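Local coordinates for protein transcriptional regulator, AsnC family (Agrobacterium tumefaciens str. C58, PDB 3I4P) that probably regulates transcription by binding specific DNA sequences, pairing a winged helix-turn-helix with an Lrp/AsnC ligand-binding domain, and also binds calcium ions, at residues D22-K25 against S30-P33; E77-F82 against V102-R107; K121-K126 against R130-A135. One frame throughout, in Å; residues are numbered along the deposited sequence.

How the interactions relate
Interaction 1 lies in the winged helix-turn-helix, while interactions 2 and 3 lie in the Lrp/AsnC ligand-binding domain on the other side of the chain's centre. The centre of interaction 1 is about 44 Å from that of interaction 2 and about 50 Å from that of interaction 3. Interactions 2 and 3 have centres about 11 Å apart and touch through Leu106 CD2 and Met123 SE, 3.8 Å apart; they pack helices 76-88 and 113-126 against one four-stranded antiparallel sheet. Both also bear on calcium: Val132 of interaction 3 gives its carbonyl oxygen to an ion, and Asp103 of interaction 2 belongs to a calcium-binding site.

Interaction 1: D22-K25 against S30-P33; sequences DLAK and STTP
Ala24 presses its single methyl into the start of the helix that holds Thr31, and every close approach across the contact involves this methyl. Its CB lies 3.6 Å from Ser30 O and 3.8 Å from Thr31 CA, so the methyl rests on main chain more than on side chains. The small residue brings the backbones close: Ala24 CA and Thr31 CA are 5.3 Å apart. Thr31 adds a lighter touch. Its CB-OG1 bond stands anti to the carbonyl carbon (chi1 -61°), which sets the hydroxyl beside the backbone N and brings OG1 to 4.1 Å from Ala24 CB; CG2, anti to the backbone N, is turned farther from the methyl. Thr31 also packs on Val20 and Ala21, one turn earlier in helix 20-27.

Ser30 sits at the N-cap of helix 31-43, yet its hydroxyl makes no capping bond. With chi1 at 68°, OG lies farther from Ala24 than CB does and close to the Pro33 ring, a tight 3.0 Å from Pro33 CD; proline has no N-H there to offer a capping serine. It is the carbonyl O of Ser30, not the side chain, that meets Ala24 CB. On another side of helix 20-27, Leu23 reaches Ile11 and Leu12 of helix 3-12.

Helices 20-27 and 31-43 are joined by a short turn, as in a helix-turn-helix, where the second helix is usually the one that reads DNA. No hydrogen bond or salt bridge crosses between the two segments. Their mutual hold is van der Waals contact of one buried methyl with a carbonyl oxygen and an alpha carbon, so the spacing of the two helices here probably depends on close fit rather than on polar pairing.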
loop_
_atom_site.group_PDB
_atom_site.type_symbol
_atom_site.label_atom_id
_atom_site.label_comp_id
_atom_site.label_asym_id
_atom_site.label_seq_id
_atom_site.Cartn_x
_atom_site.Cartn_y
_atom_site.Cartn_z
ATOM N N ASP A 22 -36.737 -24.627 -33.774
ATOM C CA ASP A 22 -36.994 -24.838 -32.339
ATOM C C ASP A 22 -36.757 -23.579 -31.540
ATOM O O ASP A 22 -37.506 -23.341 -30.594
ATOM C CB ASP A 22 -36.150 -25.971 -31.747
ATOM C CG ASP A 22 -36.544 -27.355 -32.287
ATOM O OD1 ASP A 22 -37.750 -27.621 -32.536
ATOM O OD2 ASP A 22 -35.633 -28.189 -32.452
ATOM N N LEU A 23 -35.768 -22.766 -31.915
ATOM C CA LEU A 23 -35.571 -21.457 -31.279
ATOM C C LEU A 23 -36.805 -20.562 -31.495
ATOM O O LEU A 23 -37.295 -19.956 -30.540
ATOM C CB LEU A 23 -34.318 -20.738 -31.803
ATOM C CG LEU A 23 -33.633 -19.762 -30.835
ATOM C CD1 LEU A 23 -32.282 -19.299 -31.375
ATOM C CD2 LEU A 23 -34.484 -18.564 -30.529
ATOM N N ALA A 24 -37.279 -20.499 -32.748
ATOM C CA ALA A 24 -38.516 -19.773 -33.120
ATOM C C ALA A 24 -39.652 -20.094 -32.148
ATOM O O ALA A 24 -40.164 -19.195 -31.497
ATOM C CB ALA A 24 -38.926 -20.080 -34.567
ATOM N N LYS A 25 -39.974 -21.375 -31.997
ATOM C CA LYS A 25 -41.028 -21.821 -31.074
ATOM C C LYS A 25 -40.761 -21.349 -29.624
ATOM O O LYS A 25 -41.664 -20.889 -28.936
ATOM C CB LYS A 25 -41.195 -23.361 -31.143
ATOM C CG LYS A 25 -42.449 -23.938 -30.460
ATOM N N SER A 30 -42.756 -17.601 -35.727
ATOM C CA SER A 30 -42.608 -18.515 -36.862
ATOM C C SER A 30 -41.124 -18.553 -37.284
ATOM O O SER A 30 -40.318 -17.673 -36.921
ATOM C CB SER A 30 -43.564 -18.173 -38.032
ATOM O OG SER A 30 -43.258 -16.955 -38.678
ATOM N N THR A 31 -40.764 -19.583 -38.036
ATOM C CA THR A 31 -39.358 -19.872 -38.315
ATOM C C THR A 31 -38.671 -18.791 -39.172
ATOM O O THR A 31 -37.616 -18.317 -38.826
ATOM C CB THR A 31 -39.228 -21.275 -38.945
ATOM O OG1 THR A 31 -39.725 -22.237 -37.997
ATOM C CG2 THR A 31 -37.751 -21.590 -39.314
ATOM N N THR A 32 -39.287 -18.394 -40.286
ATOM C CA THR A 32 -38.639 -17.451 -41.202
ATOM C C THR A 32 -38.324 -16.113 -40.537
ATOM O O THR A 32 -37.193 -15.675 -40.612
ATOM C CB THR A 32 -39.440 -17.259 -42.500
ATOM O OG1 THR A 32 -39.573 -18.531 -43.127
ATOM C CG2 THR A 32 -38.743 -16.275 -43.462
ATOM N N PRO A 33 -39.322 -15.459 -39.892
ATOM C CA PRO A 33 -39.044 -14.201 -39.174
ATOM C C PRO A 33 -37.965 -14.332 -38.099
ATOM O O PRO A 33 -37.211 -13.387 -37.863
ATOM C CB PRO A 33 -40.393 -13.838 -38.536
ATOM C CG PRO A 33 -41.392 -14.552 -39.313
ATOM C CD PRO A 33 -40.766 -15.764 -39.921
#

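Interaction 2: E77-F82 against V102-R107; sequences EWLKRF and VDYLLR
Phe82 and Tyr104 form an edge-to-face aromatic pair, the centre of this contact between helix 76-88 and strand 104-110. The edge of Phe82 is aimed at the Tyr104 ring: Phe82 CE2 stands over its centre, 3.6 Å above the plane, with the ring planes at 59° and the centroids 4.9 Å apart. Phe82 CG is anti to the backbone N (chi1 163°), a torsion that carries the ring off the helix toward the strand and lets CE2 reach the Tyr104 face. Near its root Phe82 is also covered, since its CB sits over one face of the Trp78 ring, offset toward the rim.

The aliphatic part comes from Leu79, one helical turn before Phe82. It meets the tyrosine at the edge, near the ring plane, with Leu79 CD2 3.3 Å from Tyr104 OH and 4.4 Å from Tyr104 CZ. Tyr104 is thus approached over a face by one residue and at its phenol end by another.

No hydrogen bond crosses between the two segments; the polar bonds nearby run along the helix or to neighbouring parts of the chain. Along the helix Arg81 and Glu77 form a long salt bridge, NH2 to OE1. On the strand side Asp103 OD2 accepts a bond from Thr71 N, and Arg107 is paired with Glu94. Asp103 also belongs to a calcium-binding site seen in this protein.

A classic beta bulge sets Asp103 and Tyr104 together opposite Ile69 of strand 63-70. Helix 76-88 packs on the sheet of this ferredoxin-like domain; Phe82 continues onto Phe95 of strand 92-98 and onto Ile127 and Ile129 ahead of strand 131-143, while Tyr104 also packs on Ile141 of the second subunit.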
loop_
_atom_site.group_PDB
_atom_site.type_symbol
_atom_site.label_atom_id
_atom_site.label_comp_id
_atom_site.label_asym_id
_atom_site.label_seq_id
_atom_site.Cartn_x
_atom_site.Cartn_y
_atom_site.Cartn_z
ATOM N N GLU A 77 3.075 4.362 -30.012
ATOM C CA GLU A 77 3.579 3.230 -30.821
ATOM C C GLU A 77 4.189 2.063 -30.009
ATOM O O GLU A 77 3.980 0.888 -30.354
ATOM C CB GLU A 77 4.603 3.734 -31.858
ATOM C CG GLU A 77 3.970 4.251 -33.167
ATOM C CD GLU A 77 3.317 3.130 -34.003
ATOM O OE1 GLU A 77 3.582 1.926 -33.734
ATOM O OE2 GLU A 77 2.534 3.460 -34.926
ATOM N N TRP A 78 4.953 2.388 -28.962
ATOM C CA TRP A 78 5.443 1.391 -28.011
ATOM C C TRP A 78 4.268 0.672 -27.342
ATOM O O TRP A 78 4.253 -0.560 -27.266
ATOM C CB TRP A 78 6.290 2.065 -26.939
ATOM C CG TRP A 78 6.973 1.130 -25.977
ATOM C CD1 TRP A 78 8.294 0.752 -26.005
ATOM C CD2 TRP A 78 6.398 0.489 -24.819
ATOM N NE1 TRP A 78 8.570 -0.086 -24.943
ATOM C CE2 TRP A 78 7.426 -0.276 -24.210
ATOM C CE3 TRP A 78 5.124 0.494 -24.231
ATOM C CZ2 TRP A 78 7.213 -1.036 -23.045
ATOM C CZ3 TRP A 78 4.916 -0.267 -23.071
ATOM C CH2 TRP A 78 5.957 -1.009 -22.490
ATOM N N LEU A 79 3.300 1.440 -26.840
ATOM C CA LEU A 79 2.093 0.846 -26.245
ATOM C C LEU A 79 1.382 -0.021 -27.295
ATOM O O LEU A 79 0.988 -1.110 -26.967
ATOM C CB LEU A 79 1.163 1.906 -25.627
ATOM C CG LEU A 79 1.784 2.809 -24.545
ATOM C CD1 LEU A 79 0.907 4.049 -24.306
ATOM C CD2 LEU A 79 2.015 2.045 -23.248
ATOM N N LYS A 80 1.302 0.424 -28.562
ATOM C CA LYS A 80 0.692 -0.384 -29.645
ATOM C C LYS A 80 1.425 -1.727 -29.883
ATOM O O LYS A 80 0.784 -2.764 -30.081
ATOM C CB LYS A 80 0.561 0.411 -30.943
ATOM N N ARG A 81 2.752 -1.720 -29.793
ATOM C CA ARG A 81 3.554 -2.936 -29.969
ATOM C C ARG A 81 3.621 -3.826 -28.729
ATOM O O ARG A 81 3.677 -5.055 -28.833
ATOM C CB ARG A 81 4.973 -2.557 -30.363
ATOM C CG ARG A 81 5.659 -3.592 -31.253
ATOM C CD ARG A 81 6.906 -3.024 -31.965
ATOM N NE ARG A 81 6.712 -1.650 -32.449
ATOM C CZ ARG A 81 7.250 -0.538 -31.927
ATOM N NH1 ARG A 81 8.050 -0.576 -30.855
ATOM N NH2 ARG A 81 6.975 0.638 -32.491
ATOM N N PHE A 82 3.677 -3.206 -27.562
ATOM C CA PHE A 82 3.577 -3.927 -26.309
ATOM C C PHE A 82 2.247 -4.740 -26.272
ATOM O O PHE A 82 2.233 -5.934 -25.963
ATOM C CB PHE A 82 3.682 -2.943 -25.135
ATOM C CG PHE A 82 3.192 -3.496 -23.840
ATOM C CD1 PHE A 82 4.020 -4.270 -23.048
ATOM C CD2 PHE A 82 1.894 -3.260 -23.417
ATOM C CE1 PHE A 82 3.558 -4.798 -21.860
ATOM C CE2 PHE A 82 1.427 -3.778 -22.224
ATOM C CZ PHE A 82 2.250 -4.556 -21.444
ATOM N N VAL A 102 -2.836 0.351 -11.437
ATOM C CA VAL A 102 -2.230 -0.574 -12.369
ATOM C C VAL A 102 -2.528 -0.116 -13.802
ATOM O O VAL A 102 -3.599 0.383 -14.079
ATOM C CB VAL A 102 -2.727 -2.003 -12.058
ATOM C CG1 VAL A 102 -2.685 -2.882 -13.261
ATOM C CG2 VAL A 102 -1.909 -2.582 -10.893
ATOM N N ASP A 103 -1.553 -0.291 -14.691
ATOM C CA ASP A 103 -1.643 0.130 -16.086
ATOM C C ASP A 103 -2.374 -0.914 -16.943
ATOM O O ASP A 103 -3.161 -0.545 -17.823
ATOM C CB ASP A 103 -0.223 0.307 -16.692
ATOM C CG ASP A 103 0.470 1.591 -16.261
ATOM O OD1 ASP A 103 -0.202 2.650 -16.227
ATOM O OD2 ASP A 103 1.700 1.561 -16.021
ATOM N N TYR A 104 -2.030 -2.197 -16.742
ATOM C CA TYR A 104 -2.665 -3.276 -17.469
ATOM C C TYR A 104 -3.027 -4.434 -16.545
ATOM O O TYR A 104 -2.350 -4.693 -15.547
ATOM C CB TYR A 104 -1.777 -3.765 -18.613
ATOM C CG TYR A 104 -1.460 -2.702 -19.686
ATOM C CD1 TYR A 104 -2.171 -2.663 -20.891
ATOM C CD2 TYR A 104 -0.456 -1.763 -19.501
ATOM C CE1 TYR A 104 -1.888 -1.728 -21.872
ATOM C CE2 TYR A 104 -0.164 -0.819 -20.479
ATOM C CZ TYR A 104 -0.879 -0.810 -21.672
ATOM O OH TYR A 104 -0.598 0.125 -22.660
ATOM N N LEU A 105 -4.124 -5.096 -16.871
ATOM C CA LEU A 105 -4.532 -6.310 -16.184
ATOM C C LEU A 105 -4.707 -7.435 -17.217
ATOM O O LEU A 105 -5.464 -7.291 -18.192
ATOM C CB LEU A 105 -5.801 -6.102 -15.348
ATOM C CG LEU A 105 -6.270 -7.278 -14.463
ATOM C CD1 LEU A 105 -5.216 -7.685 -13.406
ATOM C CD2 LEU A 105 -7.634 -6.979 -13.788
ATOM N N LEU A 106 -3.991 -8.539 -16.988
ATOM C CA LEU A 106 -4.131 -9.751 -17.810
ATOM C C LEU A 106 -4.761 -10.865 -16.988
ATOM O O LEU A 106 -4.498 -10.975 -15.792
ATOM C CB LEU A 106 -2.789 -10.268 -18.342
ATOM C CG LEU A 106 -1.827 -9.490 -19.240
ATOM C CD1 LEU A 106 -1.550 -8.072 -18.777
ATOM C CD2 LEU A 106 -0.479 -10.316 -19.317
ATOM N N ARG A 107 -5.585 -11.668 -17.648
ATOM C CA ARG A 107 -5.973 -12.990 -17.149
ATOM C C ARG A 107 -5.288 -14.065 -17.968
ATOM O O ARG A 107 -5.408 -14.088 -19.204
ATOM C CB ARG A 107 -7.470 -13.228 -17.235
ATOM C CG ARG A 107 -7.869 -14.481 -16.518
ATOM C CD ARG A 107 -9.375 -14.597 -16.249
ATOM N NE ARG A 107 -10.102 -15.097 -17.408
ATOM C CZ ARG A 107 -10.279 -16.376 -17.765
ATOM N NH1 ARG A 107 -10.978 -16.642 -18.860
ATOM N NH2 ARG A 107 -9.777 -17.385 -17.088
#

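Interaction 3: K121-K126 against R130-A135; sequences KRMIAK and RDVSSA. With CA (calcium ion), chain F.
Met123 and Ile124 of helix 113-126 both lean on Val132, the residue on which this contact turns. Before them, Lys121 lends its carbonyl to Ala125 N, and Arg122, well away from the second segment, forms a salt bridge with Glu91. Met123, modelled as selenomethionine, is extended through SE, and its last torsion (chi3 70°) turns CE to 4.4 Å from Val132 CG1, a loose apolar touch. Ile124 reaches toward Val132 tip to tip, its CD1 4.0 Å from Val132 CG2. The two branches of the valine are thus shared between neighbouring helix residues. At the end of the segment, Lys126 N bonds to Met123 O.

Buried on its side-chain side, Val132 binds calcium through its main chain: Val132 O is 2.5 Å from the ion, which also takes three waters and Gly100 O of the third subunit, so the metal bridges two subunits. Close by, Asp131 OD2 pairs with Arg130 NH1 of that subunit.

Strand 131-143 lies at the edge of the chain's sheet beside strand 63-70, where Val132 packs on Val67. Helix 113-126 lies over this strand, and Ser134 OG bonds to Tyr116 OH.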
loop_
_atom_site.group_PDB
_atom_site.type_symbol
_atom_site.label_atom_id
_atom_site.label_comp_id
_atom_site.label_asym_id
_atom_site.label_seq_id
_atom_site.Cartn_x
_atom_site.Cartn_y
_atom_site.Cartn_z
ATOM N N LYS A 121 8.455 -16.178 -18.077
ATOM C CA LYS A 121 9.795 -16.019 -18.678
ATOM C C LYS A 121 9.725 -15.702 -20.163
ATOM O O LYS A 121 10.556 -14.932 -20.648
ATOM C CB LYS A 121 10.703 -17.251 -18.549
ATOM C CG LYS A 121 10.936 -17.859 -17.161
ATOM C CD LYS A 121 11.710 -16.974 -16.215
ATOM C CE LYS A 121 12.716 -17.820 -15.372
ATOM N NZ LYS A 121 12.301 -19.241 -15.190
ATOM N N ARG A 122 8.795 -16.325 -20.888
ATOM C CA ARG A 122 8.652 -16.038 -22.314
ATOM C C ARG A 122 8.125 -14.626 -22.533
ATOM O O ARG A 122 8.628 -13.916 -23.389
ATOM C CB ARG A 122 7.759 -17.054 -23.039
ATOM C CG ARG A 122 8.343 -18.453 -23.141
ATOM C CD ARG A 122 7.503 -19.429 -23.996
ATOM N NE ARG A 122 6.059 -19.400 -23.692
ATOM C CZ ARG A 122 5.430 -20.204 -22.819
ATOM N NH1 ARG A 122 6.085 -21.146 -22.110
ATOM N NH2 ARG A 122 4.119 -20.050 -22.628
HETATM N N MSE A 123 7.153 -14.213 -21.734
HETATM C CA MSE A 123 6.562 -12.865 -21.818
HETATM C C MSE A 123 7.603 -11.790 -21.587
HETATM O O MSE A 123 7.707 -10.827 -22.364
HETATM C CB MSE A 123 5.418 -12.663 -20.797
HETATM C CG MSE A 123 4.636 -11.327 -21.001
HETATM SE SE MSE A 123 3.195 -10.977 -19.743
HETATM C CE MSE A 123 4.254 -10.642 -18.183
ATOM N N ILE A 124 8.380 -11.969 -20.523
ATOM C CA ILE A 124 9.300 -10.953 -20.076
ATOM C C ILE A 124 10.534 -10.872 -21.015
ATOM O O ILE A 124 11.192 -9.835 -21.073
ATOM C CB ILE A 124 9.640 -11.183 -18.544
ATOM C CG1 ILE A 124 9.498 -9.896 -17.745
ATOM C CG2 ILE A 124 10.984 -11.849 -18.350
ATOM C CD1 ILE A 124 8.091 -9.382 -17.669
ATOM N N ALA A 125 10.832 -11.940 -21.763
ATOM C CA ALA A 125 11.884 -11.877 -22.798
ATOM C C ALA A 125 11.479 -10.910 -23.913
ATOM O O ALA A 125 12.316 -10.248 -24.493
ATOM C CB ALA A 125 12.198 -13.273 -23.389
ATOM N N LYS A 126 10.179 -10.814 -24.164
ATOM C CA LYS A 126 9.629 -10.079 -25.297
ATOM C C LYS A 126 9.175 -8.652 -24.986
ATOM O O LYS A 126 8.911 -7.895 -25.914
ATOM C CB LYS A 126 8.416 -10.845 -25.859
ATOM C CG LYS A 126 8.757 -11.895 -26.906
ATOM C CD LYS A 126 7.570 -12.852 -27.099
ATOM C CE LYS A 126 7.387 -13.271 -28.554
ATOM N NZ LYS A 126 8.679 -13.591 -29.206
ATOM N N ARG A 130 8.216 -2.162 -15.827
ATOM C CA ARG A 130 8.642 -1.744 -14.486
ATOM C C ARG A 130 8.275 -2.784 -13.404
ATOM O O ARG A 130 9.135 -3.270 -12.665
ATOM C CB ARG A 130 8.005 -0.389 -14.138
ATOM C CG ARG A 130 8.957 0.636 -13.545
ATOM C CD ARG A 130 8.290 1.656 -12.589
ATOM N NE ARG A 130 6.861 1.923 -12.840
ATOM C CZ ARG A 130 6.082 2.679 -12.058
ATOM N NH1 ARG A 130 6.579 3.276 -10.966
ATOM N NH2 ARG A 130 4.796 2.848 -12.377
ATOM N N ASP A 131 7.002 -3.142 -13.355
ATOM C CA ASP A 131 6.432 -3.956 -12.280
ATOM C C ASP A 131 5.368 -4.904 -12.837
ATOM O O ASP A 131 4.426 -4.472 -13.528
ATOM C CB ASP A 131 5.758 -3.068 -11.215
ATOM C CG ASP A 131 6.749 -2.290 -10.392
ATOM O OD2 ASP A 131 6.656 -1.033 -10.384
ATOM N N VAL A 132 5.518 -6.177 -12.505
ATOM C CA VAL A 132 4.503 -7.187 -12.731
ATOM C C VAL A 132 4.144 -7.740 -11.348
ATOM O O VAL A 132 5.021 -8.033 -10.569
ATOM C CB VAL A 132 5.015 -8.331 -13.644
ATOM C CG1 VAL A 132 3.865 -9.272 -14.025
ATOM C CG2 VAL A 132 5.726 -7.776 -14.890
ATOM N N SER A 133 2.858 -7.829 -11.013
ATOM C CA SER A 133 2.426 -8.493 -9.786
ATOM C C SER A 133 1.401 -9.504 -10.218
ATOM O O SER A 133 0.358 -9.127 -10.775
ATOM C CB SER A 133 1.858 -7.511 -8.758
ATOM O OG SER A 133 1.265 -8.189 -7.629
ATOM N N SER A 134 1.720 -10.784 -10.027
ATOM C CA SER A 134 0.809 -11.869 -10.344
ATOM C C SER A 134 0.008 -12.311 -9.108
ATOM O O SER A 134 0.545 -12.404 -8.011
ATOM C CB SER A 134 1.575 -13.051 -10.940
ATOM O OG SER A 134 2.443 -12.641 -12.010
ATOM N N ALA A 135 -1.276 -12.586 -9.301
ATOM C CA ALA A 135 -2.171 -13.122 -8.254
ATOM C C ALA A 135 -2.920 -14.357 -8.823
ATOM O O ALA A 135 -3.635 -14.260 -9.832
ATOM C CB ALA A 135 -3.182 -12.066 -7.810
HETATM CA CA CA F . 6.508 -9.715 -9.376
HETATM O O HOH W 1 8.017 -11.540 -9.022
HETATM O O HOH W 2 7.821 -9.167 -11.413
HETATM O O HOH W 3 8.004 -7.823 -8.324
#